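Local coordinates for mandelate racemase/muconate lactonizing enzyme (Roseovarius nubinhibens, PDB 2QDD), which is of unknown function but belongs to the magnesium-dependent mandelate racemase/muconate lactonizing enzyme family of the enolase superfamily, at residues A[173-184]-A[208-217]; A[248-256]-A[279-289]. All coordinates share one frame; numbering follows the deposited sequence.

How the interactions relate
Followed from the N terminus, both contacts fall in the modified TIM-like barrel domain, (beta/alpha)7beta, of this enolase-superfamily fold, and they come in series: interaction 1 is complete before interaction 2 begins, so they neither nest nor cross. Interaction 1 joins helix 173-185 to the end of helix 203-210 and the loop leading to strand 218-220, closing a loop of 23 residues that includes strand 192-196. Interaction 2 joins helix 249-258 to helix 274-287, closing 22 residues that hold strand 263-266 and the short helix 268-271. Each therefore ties outer helical parts together across one parallel strand. The centres of interactions 1 and 2 are about 29 Å apart, and the two do not touch.

Interaction 1 (A[173-184]-A[208-217]); sequences PAQDIARIEAIS and EVLNSVRARD
Ile177 and Ile180 lay their branches against Val209 and Val213 where helix 173-185 meets the end of helix 203-210 and the loop after it. Ile177 CG1 lies 3.7 Å from Val209 CB, while its CD1 runs on to the CB of Ser212. Ile180 crosses both valines at about a right angle: its CD1 meets Val209 CG2, and its CG2 packs on Val213 CG2 and on Ala215 CB, each at 3.7 Å.

Glu181 CG slides past Val213 CG2, and the bend at chi2 (-82°) turns the carboxylate to the loop backbone. Arg214 N donates to Glu181 OE1 at 3.1 Å, nearly straight at 163° but from above the carboxylate plane. OE1 also lies over one face of the Arg214 guanidinium, 3.7 Å from NH2, so this long salt bridge is electrostatic rather than hydrogen-bonded. Further along, Ser184 OG donates to the syn lone pair of Asp217 OD1, 2.6 Å away. At the other end, Pro173 CG touches Glu208 OE1, and Glu208 OE2 forms a salt bridge with Arg192 of a neighbouring subunit.

The contact thus joins successive helical parts outside the enolase-type barrel: Ile183 and Asp217 rest on Val193 and Phe195 of strand 192-196, and Ile183 also reaches helix 146-159.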
loop_
_atom_site.group_PDB
_atom_site.type_symbol
_atom_site.label_atom_id
_atom_site.label_comp_id
_atom_site.label_asym_id
_atom_site.label_seq_id
_atom_site.Cartn_x
_atom_site.Cartn_y
_atom_site.Cartn_z
ATOM N N PRO A 173 -32.182 2.283 11.277
ATOM C CA PRO A 173 -31.370 1.076 11.448
ATOM C C PRO A 173 -32.075 -0.027 12.234
ATOM O O PRO A 173 -31.910 -1.203 11.911
ATOM C CB PRO A 173 -30.144 1.579 12.226
ATOM C CG PRO A 173 -30.181 3.065 12.103
ATOM C CD PRO A 173 -31.626 3.407 12.047
ATOM N N ALA A 174 -32.862 0.358 13.239
ATOM C CA ALA A 174 -33.462 -0.589 14.183
ATOM C C ALA A 174 -34.507 -1.513 13.555
ATOM O O ALA A 174 -34.639 -2.671 13.964
ATOM C CB ALA A 174 -34.051 0.151 15.376
ATOM N N GLN A 175 -35.238 -1.007 12.562
ATOM C CA GLN A 175 -36.191 -1.830 11.818
ATOM C C GLN A 175 -35.544 -2.749 10.780
ATOM O O GLN A 175 -36.068 -3.827 10.505
ATOM C CB GLN A 175 -37.332 -0.994 11.211
ATOM C CG GLN A 175 -36.907 0.084 10.210
ATOM C CD GLN A 175 -38.050 1.022 9.818
ATOM O OE1 GLN A 175 -38.842 1.449 10.662
ATOM N NE2 GLN A 175 -38.132 1.348 8.530
ATOM N N ASP A 176 -34.409 -2.330 10.218
ATOM C CA ASP A 176 -33.602 -3.201 9.355
ATOM C C ASP A 176 -32.966 -4.368 10.113
ATOM O O ASP A 176 -32.922 -5.485 9.597
ATOM C CB ASP A 176 -32.527 -2.409 8.600
ATOM C CG ASP A 176 -33.055 -1.753 7.326
ATOM O OD1 ASP A 176 -34.061 -2.237 6.752
ATOM O OD2 ASP A 176 -32.448 -0.747 6.893
ATOM N N ILE A 177 -32.490 -4.105 11.333
ATOM C CA ILE A 177 -31.962 -5.149 12.219
ATOM C C ILE A 177 -33.034 -6.200 12.525
ATOM O O ILE A 177 -32.782 -7.403 12.399
ATOM C CB ILE A 177 -31.356 -4.549 13.528
ATOM C CG1 ILE A 177 -30.077 -3.771 13.212
ATOM C CG2 ILE A 177 -31.014 -5.646 14.536
ATOM C CD1 ILE A 177 -29.795 -2.595 14.136
ATOM N N ALA A 178 -34.234 -5.740 12.882
ATOM C CA ALA A 178 -35.367 -6.630 13.179
ATOM C C ALA A 178 -35.884 -7.400 11.961
ATOM O O ALA A 178 -36.341 -8.535 12.099
ATOM C CB ALA A 178 -36.501 -5.854 13.836
ATOM N N ARG A 179 -35.809 -6.780 10.783
ATOM C CA ARG A 179 -36.101 -7.450 9.515
ATOM C C ARG A 179 -35.105 -8.564 9.206
ATOM O O ARG A 179 -35.501 -9.698 8.930
ATOM C CB ARG A 179 -36.098 -6.448 8.360
ATOM C CG ARG A 179 -37.414 -5.736 8.144
ATOM C CD ARG A 179 -37.229 -4.572 7.195
ATOM N NE ARG A 179 -38.230 -3.533 7.416
ATOM C CZ ARG A 179 -38.114 -2.272 7.011
ATOM N NH1 ARG A 179 -37.035 -1.870 6.348
ATOM N NH2 ARG A 179 -39.085 -1.409 7.266
ATOM N N ILE A 180 -33.818 -8.228 9.252
ATOM C CA ILE A 180 -32.752 -9.167 8.926
ATOM C C ILE A 180 -32.790 -10.386 9.853
ATOM O O ILE A 180 -32.749 -11.522 9.381
ATOM C CB ILE A 180 -31.354 -8.476 8.930
ATOM C CG1 ILE A 180 -31.182 -7.599 7.683
ATOM C CG2 ILE A 180 -30.237 -9.498 8.961
ATOM C CD1 ILE A 180 -30.136 -6.516 7.839
ATOM N N GLU A 181 -32.913 -10.145 11.158
ATOM C CA GLU A 181 -32.843 -11.224 12.145
ATOM C C GLU A 181 -34.054 -12.158 12.140
ATOM O O GLU A 181 -33.921 -13.337 12.463
ATOM C CB GLU A 181 -32.577 -10.686 13.557
ATOM C CG GLU A 181 -31.218 -10.013 13.739
ATOM C CD GLU A 181 -30.062 -10.980 13.998
ATOM O OE1 GLU A 181 -29.372 -10.809 15.029
ATOM O OE2 GLU A 181 -29.821 -11.892 13.174
ATOM N N ALA A 182 -35.221 -11.636 11.765
ATOM C CA ALA A 182 -36.421 -12.462 11.623
ATOM C C ALA A 182 -36.367 -13.334 10.369
ATOM O O ALA A 182 -36.625 -14.537 10.436
ATOM C CB ALA A 182 -37.681 -11.599 11.625
ATOM N N ILE A 183 -36.022 -12.715 9.241
ATOM C CA ILE A 183 -36.007 -13.373 7.929
ATOM C C ILE A 183 -34.944 -14.477 7.848
ATOM O O ILE A 183 -35.196 -15.560 7.303
ATOM C CB ILE A 183 -35.827 -12.330 6.786
ATOM C CG1 ILE A 183 -37.120 -11.536 6.573
ATOM C CG2 ILE A 183 -35.414 -12.989 5.485
ATOM C CD1 ILE A 183 -36.950 -10.321 5.687
ATOM N N SER A 184 -33.772 -14.202 8.413
ATOM C CA SER A 184 -32.667 -15.156 8.412
ATOM C C SER A 184 -32.931 -16.364 9.314
ATOM O O SER A 184 -32.542 -17.484 8.981
ATOM C CB SER A 184 -31.368 -14.463 8.820
ATOM O OG SER A 184 -30.237 -15.245 8.480
ATOM N N GLU A 208 -23.361 -0.012 11.155
ATOM C CA GLU A 208 -24.186 -0.158 12.356
ATOM C C GLU A 208 -25.160 -1.336 12.321
ATOM O O GLU A 208 -25.196 -2.115 13.271
ATOM C CB GLU A 208 -24.925 1.142 12.699
ATOM C CG GLU A 208 -25.819 1.043 13.937
ATOM C CD GLU A 208 -26.796 2.201 14.077
ATOM O OE1 GLU A 208 -26.948 2.986 13.112
ATOM O OE2 GLU A 208 -27.420 2.322 15.156
ATOM N N VAL A 209 -25.944 -1.479 11.250
ATOM C CA VAL A 209 -26.828 -2.646 11.157
ATOM C C VAL A 209 -26.130 -3.998 10.981
ATOM O O VAL A 209 -26.493 -4.962 11.649
ATOM C CB VAL A 209 -28.154 -2.461 10.313
ATOM C CG1 VAL A 209 -28.375 -1.035 9.830
ATOM C CG2 VAL A 209 -28.285 -3.476 9.190
ATOM N N LEU A 210 -25.109 -4.057 10.125
ATOM C CA LEU A 210 -24.436 -5.327 9.828
ATOM C C LEU A 210 -23.552 -5.825 10.960
ATOM O O LEU A 210 -23.345 -7.023 11.091
ATOM C CB LEU A 210 -23.658 -5.272 8.510
ATOM C CG LEU A 210 -24.480 -5.089 7.231
ATOM C CD1 LEU A 210 -23.584 -5.028 6.005
ATOM C CD2 LEU A 210 -25.502 -6.200 7.088
ATOM N N ASN A 211 -23.061 -4.914 11.796
ATOM C CA ASN A 211 -22.362 -5.309 13.016
ATOM C C ASN A 211 -23.262 -5.481 14.241
ATOM O O ASN A 211 -22.774 -5.753 15.335
ATOM C CB ASN A 211 -21.185 -4.367 13.310
ATOM C CG ASN A 211 -20.070 -4.483 12.273
ATOM O OD1 ASN A 211 -19.925 -5.510 11.618
ATOM N ND2 ASN A 211 -19.276 -3.430 12.130
ATOM N N SER A 212 -24.574 -5.334 14.048
ATOM C CA SER A 212 -25.557 -5.588 15.109
ATOM C C SER A 212 -26.247 -6.943 14.962
ATOM O O SER A 212 -27.052 -7.341 15.808
ATOM C CB SER A 212 -26.607 -4.483 15.128
ATOM O OG SER A 212 -25.999 -3.219 15.307
ATOM N N VAL A 213 -25.908 -7.647 13.889
ATOM C CA VAL A 213 -26.741 -8.702 13.325
ATOM C C VAL A 213 -25.934 -10.012 13.286
ATOM O O VAL A 213 -24.736 -9.996 12.993
ATOM C CB VAL A 213 -27.285 -8.243 11.928
ATOM C CG1 VAL A 213 -26.964 -9.195 10.804
ATOM C CG2 VAL A 213 -28.753 -7.909 11.996
ATOM N N ARG A 214 -26.580 -11.130 13.627
ATOM C CA ARG A 214 -25.916 -12.437 13.623
ATOM C C ARG A 214 -25.903 -13.082 12.238
ATOM O O ARG A 214 -25.084 -13.964 11.961
ATOM C CB ARG A 214 -26.574 -13.382 14.626
ATOM C CG ARG A 214 -26.057 -13.256 16.049
ATOM C CD ARG A 214 -26.804 -14.212 16.982
ATOM N NE ARG A 214 -28.059 -13.634 17.474
ATOM C CZ ARG A 214 -29.272 -13.916 16.994
ATOM N NH1 ARG A 214 -29.424 -14.780 15.996
ATOM N NH2 ARG A 214 -30.340 -13.330 17.517
ATOM N N ALA A 215 -26.815 -12.631 11.380
ATOM C CA ALA A 215 -26.991 -13.167 10.035
ATOM C C ALA A 215 -25.804 -12.901 9.113
ATOM O O ALA A 215 -25.300 -11.776 9.034
ATOM C CB ALA A 215 -28.248 -12.608 9.421
ATOM N N ARG A 216 -25.380 -13.948 8.411
ATOM C CA ARG A 216 -24.240 -13.878 7.505
ATOM C C ARG A 216 -24.671 -14.140 6.072
ATOM O O ARG A 216 -23.900 -14.655 5.273
ATOM C CB ARG A 216 -23.156 -14.883 7.918
ATOM C CG ARG A 216 -22.615 -14.684 9.326
ATOM C CD ARG A 216 -21.959 -13.329 9.473
ATOM N NE ARG A 216 -21.464 -13.108 10.826
ATOM C CZ ARG A 216 -21.939 -12.186 11.658
ATOM N NH1 ARG A 216 -21.421 -12.057 12.869
ATOM N NH2 ARG A 216 -22.933 -11.398 11.285
ATOM N N ASP A 217 -25.908 -13.774 5.753
ATOM C CA ASP A 217 -26.415 -13.854 4.383
ATOM C C ASP A 217 -25.813 -12.763 3.505
ATOM O O ASP A 217 -25.343 -11.745 4.020
ATOM C CB ASP A 217 -27.939 -13.752 4.381
ATOM C CG ASP A 217 -28.580 -14.690 5.375
ATOM O OD1 ASP A 217 -28.835 -14.255 6.514
ATOM O OD2 ASP A 217 -28.808 -15.869 5.026
HETATM O O HOH W 1 -30.260 -8.353 16.538
#

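Interaction 2 (A[248-256]-A[279-289]); sequences EFSDHLAAW and QIRDFGVSVGW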
loop_
_atom_site.group_PDB
_atom_site.type_symbol
_atom_site.label_atom_id
_atom_site.label_comp_id
_atom_site.label_asym_id
_atom_site.label_seq_id
_atom_site.Cartn_x
_atom_site.Cartn_y
_atom_site.Cartn_z
ATOM N N GLU A 248 -18.784 -0.712 -16.366
ATOM C CA GLU A 248 -17.884 -1.248 -17.388
ATOM C C GLU A 248 -16.826 -2.179 -16.786
ATOM O O GLU A 248 -16.745 -2.321 -15.564
ATOM C CB GLU A 248 -17.228 -0.118 -18.190
ATOM C CG GLU A 248 -16.646 1.021 -17.357
ATOM C CD GLU A 248 -16.264 2.239 -18.198
ATOM O OE1 GLU A 248 -16.109 2.098 -19.432
ATOM O OE2 GLU A 248 -16.115 3.340 -17.619
ATOM N N PHE A 249 -16.027 -2.812 -17.648
ATOM C CA PHE A 249 -15.074 -3.837 -17.220
ATOM C C PHE A 249 -14.064 -3.328 -16.188
ATOM O O PHE A 249 -13.730 -4.040 -15.236
ATOM C CB PHE A 249 -14.349 -4.449 -18.423
ATOM C CG PHE A 249 -13.365 -5.532 -18.054
ATOM C CD1 PHE A 249 -13.807 -6.766 -17.585
ATOM C CD2 PHE A 249 -11.993 -5.313 -18.171
ATOM C CE1 PHE A 249 -12.899 -7.765 -17.243
ATOM C CE2 PHE A 249 -11.079 -6.306 -17.833
ATOM C CZ PHE A 249 -11.532 -7.534 -17.369
ATOM N N SER A 250 -13.607 -2.092 -16.373
ATOM C CA SER A 250 -12.619 -1.471 -15.490
ATOM C C SER A 250 -13.123 -1.256 -14.064
ATOM O O SER A 250 -12.324 -1.248 -13.125
ATOM C CB SER A 250 -12.128 -0.147 -16.078
ATOM O OG SER A 250 -13.178 0.802 -16.107
ATOM N N ASP A 251 -14.439 -1.083 -13.912
ATOM C CA ASP A 251 -15.087 -1.057 -12.595
ATOM C C ASP A 251 -15.054 -2.404 -11.883
ATOM O O ASP A 251 -15.025 -2.452 -10.653
ATOM C CB ASP A 251 -16.536 -0.564 -12.700
ATOM C CG ASP A 251 -16.644 0.847 -13.270
ATOM O OD1 ASP A 251 -17.662 1.140 -13.935
ATOM O OD2 ASP A 251 -15.716 1.662 -13.055
ATOM N N HIS A 252 -15.071 -3.491 -12.658
ATOM C CA HIS A 252 -15.002 -4.845 -12.110
ATOM C C HIS A 252 -13.580 -5.177 -11.674
ATOM O O HIS A 252 -13.360 -5.756 -10.602
ATOM C CB HIS A 252 -15.506 -5.869 -13.131
ATOM C CG HIS A 252 -16.951 -5.709 -13.475
ATOM N ND1 HIS A 252 -17.404 -4.758 -14.365
ATOM C CD2 HIS A 252 -18.052 -6.358 -13.025
ATOM C CE1 HIS A 252 -18.719 -4.839 -14.462
ATOM N NE2 HIS A 252 -19.138 -5.800 -13.656
ATOM N N LEU A 253 -12.630 -4.801 -12.531
ATOM C CA LEU A 253 -11.200 -4.780 -12.232
ATOM C C LEU A 253 -10.848 -4.003 -10.965
ATOM O O LEU A 253 -10.031 -4.455 -10.168
ATOM C CB LEU A 253 -10.457 -4.164 -13.419
ATOM C CG LEU A 253 -9.312 -4.935 -14.070
ATOM C CD1 LEU A 253 -9.669 -6.392 -14.314
ATOM C CD2 LEU A 253 -8.907 -4.250 -15.370
ATOM N N ALA A 254 -11.468 -2.836 -10.802
ATOM C CA ALA A 254 -11.363 -2.032 -9.586
ATOM C C ALA A 254 -11.942 -2.719 -8.356
ATOM O O ALA A 254 -11.312 -2.713 -7.299
ATOM C CB ALA A 254 -12.020 -0.668 -9.790
ATOM N N ALA A 255 -13.133 -3.305 -8.495
ATOM C CA ALA A 255 -13.778 -4.048 -7.403
ATOM C C ALA A 255 -12.916 -5.220 -6.942
ATOM O O ALA A 255 -12.778 -5.463 -5.742
ATOM C CB ALA A 255 -15.162 -4.544 -7.832
ATOM N N TRP A 256 -12.328 -5.924 -7.909
ATOM C CA TRP A 256 -11.456 -7.062 -7.638
ATOM C C TRP A 256 -10.180 -6.688 -6.857
ATOM O O TRP A 256 -9.848 -7.339 -5.863
ATOM C CB TRP A 256 -11.104 -7.809 -8.937
ATOM C CG TRP A 256 -10.075 -8.858 -8.705
ATOM C CD1 TRP A 256 -10.274 -10.096 -8.163
ATOM C CD2 TRP A 256 -8.670 -8.745 -8.950
ATOM N NE1 TRP A 256 -9.078 -10.770 -8.074
ATOM C CE2 TRP A 256 -8.077 -9.961 -8.544
ATOM C CE3 TRP A 256 -7.852 -7.732 -9.470
ATOM C CZ2 TRP A 256 -6.703 -10.198 -8.655
ATOM C CZ3 TRP A 256 -6.482 -7.965 -9.575
ATOM C CH2 TRP A 256 -5.923 -9.190 -9.167
ATOM N N GLN A 279 -17.380 -11.277 -21.213
ATOM C CA GLN A 279 -16.037 -10.952 -20.717
ATOM C C GLN A 279 -15.994 -10.797 -19.194
ATOM O O GLN A 279 -15.090 -11.318 -18.540
ATOM C CB GLN A 279 -15.463 -9.697 -21.393
ATOM C CG GLN A 279 -13.969 -9.488 -21.058
ATOM C CD GLN A 279 -13.420 -8.093 -21.348
ATOM O OE1 GLN A 279 -12.206 -7.922 -21.481
ATOM N NE2 GLN A 279 -14.298 -7.094 -21.431
ATOM N N ILE A 280 -16.979 -10.087 -18.650
ATOM C CA ILE A 280 -17.173 -9.951 -17.201
ATOM C C ILE A 280 -17.453 -11.291 -16.503
ATOM O O ILE A 280 -16.880 -11.582 -15.445
ATOM C CB ILE A 280 -18.285 -8.921 -16.898
ATOM C CG1 ILE A 280 -17.839 -7.536 -17.367
ATOM C CG2 ILE A 280 -18.644 -8.896 -15.404
ATOM C CD1 ILE A 280 -18.979 -6.600 -17.665
ATOM N N ARG A 281 -18.314 -12.100 -17.112
ATOM C CA ARG A 281 -18.628 -13.442 -16.615
ATOM C C ARG A 281 -17.378 -14.305 -16.496
ATOM O O ARG A 281 -17.151 -14.940 -15.464
ATOM C CB ARG A 281 -19.648 -14.130 -17.533
ATOM C CG ARG A 281 -20.298 -15.381 -16.925
ATOM C CD ARG A 281 -19.548 -16.670 -17.267
ATOM N NE ARG A 281 -19.322 -16.866 -18.706
ATOM C CZ ARG A 281 -20.189 -17.446 -19.533
ATOM N NH1 ARG A 281 -21.363 -17.867 -19.081
ATOM N NH2 ARG A 281 -19.886 -17.603 -20.817
ATOM N N ASP A 282 -16.590 -14.329 -17.568
ATOM C CA ASP A 282 -15.348 -15.083 -17.632
ATOM C C ASP A 282 -14.299 -14.578 -16.638
ATOM O O ASP A 282 -13.564 -15.374 -16.054
ATOM C CB ASP A 282 -14.783 -15.031 -19.057
ATOM C CG ASP A 282 -15.583 -15.888 -20.051
ATOM O OD1 ASP A 282 -16.550 -16.588 -19.651
ATOM O OD2 ASP A 282 -15.226 -15.866 -21.247
ATOM N N PHE A 283 -14.232 -13.260 -16.460
ATOM C CA PHE A 283 -13.408 -12.664 -15.412
ATOM C C PHE A 283 -13.834 -13.159 -14.028
ATOM O O PHE A 283 -12.989 -13.557 -13.229
ATOM C CB PHE A 283 -13.441 -11.129 -15.473
ATOM C CG PHE A 283 -12.631 -10.464 -14.390
ATOM C CD1 PHE A 283 -13.257 -9.862 -13.306
ATOM C CD2 PHE A 283 -11.246 -10.446 -14.454
ATOM C CE1 PHE A 283 -12.518 -9.254 -12.298
ATOM C CE2 PHE A 283 -10.496 -9.839 -13.450
ATOM C CZ PHE A 283 -11.132 -9.243 -12.373
ATOM N N GLY A 284 -15.143 -13.141 -13.768
ATOM C CA GLY A 284 -15.710 -13.620 -12.504
ATOM C C GLY A 284 -15.396 -15.070 -12.179
ATOM O O GLY A 284 -15.085 -15.399 -11.036
ATOM N N VAL A 285 -15.483 -15.930 -13.188
ATOM C CA VAL A 285 -15.064 -17.327 -13.091
ATOM C C VAL A 285 -13.585 -17.447 -12.692
ATOM O O VAL A 285 -13.247 -18.222 -11.792
ATOM C CB VAL A 285 -15.346 -18.081 -14.426
ATOM C CG1 VAL A 285 -14.669 -19.460 -14.454
ATOM C CG2 VAL A 285 -16.850 -18.213 -14.658
ATOM N N SER A 286 -12.725 -16.656 -13.337
ATOM C CA SER A 286 -11.281 -16.673 -13.082
ATOM C C SER A 286 -10.883 -16.272 -11.659
ATOM O O SER A 286 -9.871 -16.748 -11.143
ATOM C CB SER A 286 -10.548 -15.783 -14.089
ATOM O OG SER A 286 -10.836 -16.186 -15.415
ATOM N N VAL A 287 -11.679 -15.404 -11.034
ATOM C CA VAL A 287 -11.346 -14.844 -9.718
ATOM C C VAL A 287 -12.232 -15.410 -8.605
ATOM O O VAL A 287 -12.080 -15.058 -7.428
ATOM C CB VAL A 287 -11.358 -13.276 -9.714
ATOM C CG1 VAL A 287 -10.401 -12.727 -10.753
ATOM C CG2 VAL A 287 -12.756 -12.716 -9.943
ATOM N N GLY A 288 -13.156 -16.284 -8.991
ATOM C CA GLY A 288 -13.977 -17.029 -8.046
ATOM C C GLY A 288 -15.163 -16.257 -7.507
ATOM O O GLY A 288 -15.596 -16.498 -6.385
ATOM N N TRP A 289 -15.684 -15.326 -8.304
ATOM C CA TRP A 289 -16.922 -14.631 -7.965
ATOM C C TRP A 289 -18.123 -15.550 -8.136
ATOM O O TRP A 289 -18.117 -16.447 -8.977
ATOM C CB TRP A 289 -17.103 -13.385 -8.838
ATOM C CG TRP A 289 -16.298 -12.185 -8.407
ATOM C CD1 TRP A 289 -15.646 -12.010 -7.220
ATOM C CD2 TRP A 289 -16.079 -10.984 -9.165
ATOM N NE1 TRP A 289 -15.029 -10.782 -7.194
ATOM C CE2 TRP A 289 -15.282 -10.130 -8.373
ATOM C CE3 TRP A 289 -16.481 -10.550 -10.437
ATOM C CZ2 TRP A 289 -14.870 -8.861 -8.814
ATOM C CZ3 TRP A 289 -16.069 -9.290 -10.875
ATOM C CH2 TRP A 289 -15.277 -8.463 -10.061
#
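Phe249, Trp256 and Phe283 all carry CG anti to the backbone N (chi1 179° in Phe283), and this brings their rings together between two nearly parallel outer helices of the TIM-like barrel. The axes of helices 249-256 and 279-287 run 10.6 Å apart at closest approach, a spacing filled by large side chains.

Phe283 is a knob in a hole formed by Phe249, His252, Leu253 and Trp256. The evidence for two T-shaped pairs is in the planes: Phe249 turns its edge to the face of Phe283 at 80°, with ring centroids 5.5 Å apart, and Phe283 in turn presents its edge, again nearly perpendicular, to the five-membered ring of Trp256. Leu253 CD1 adds a contact to Phe283 CE2 at 3.6 Å. Leu253 packs on Trp256, and Trp256 on Leu253, of a neighbouring subunit. At the N-terminal end, the amide of Gln279 stacks over a face of the Phe249 ring, their planes only 11° apart.

On the barrel-facing flank, Ile280 CG2 makes a CH-pi contact over the His252 ring, 3.8 Å from its centroid. The ring is held in this turn partly by His252 ND1, which donates to Glu248 O at 2.8 Å. Gly288, with positive phi, forms a Schellman motif after helix 274-287, and Trp289 then turns back toward helix 249-258 and sets its CH2, at the ring edge, 3.4 Å from His252 O.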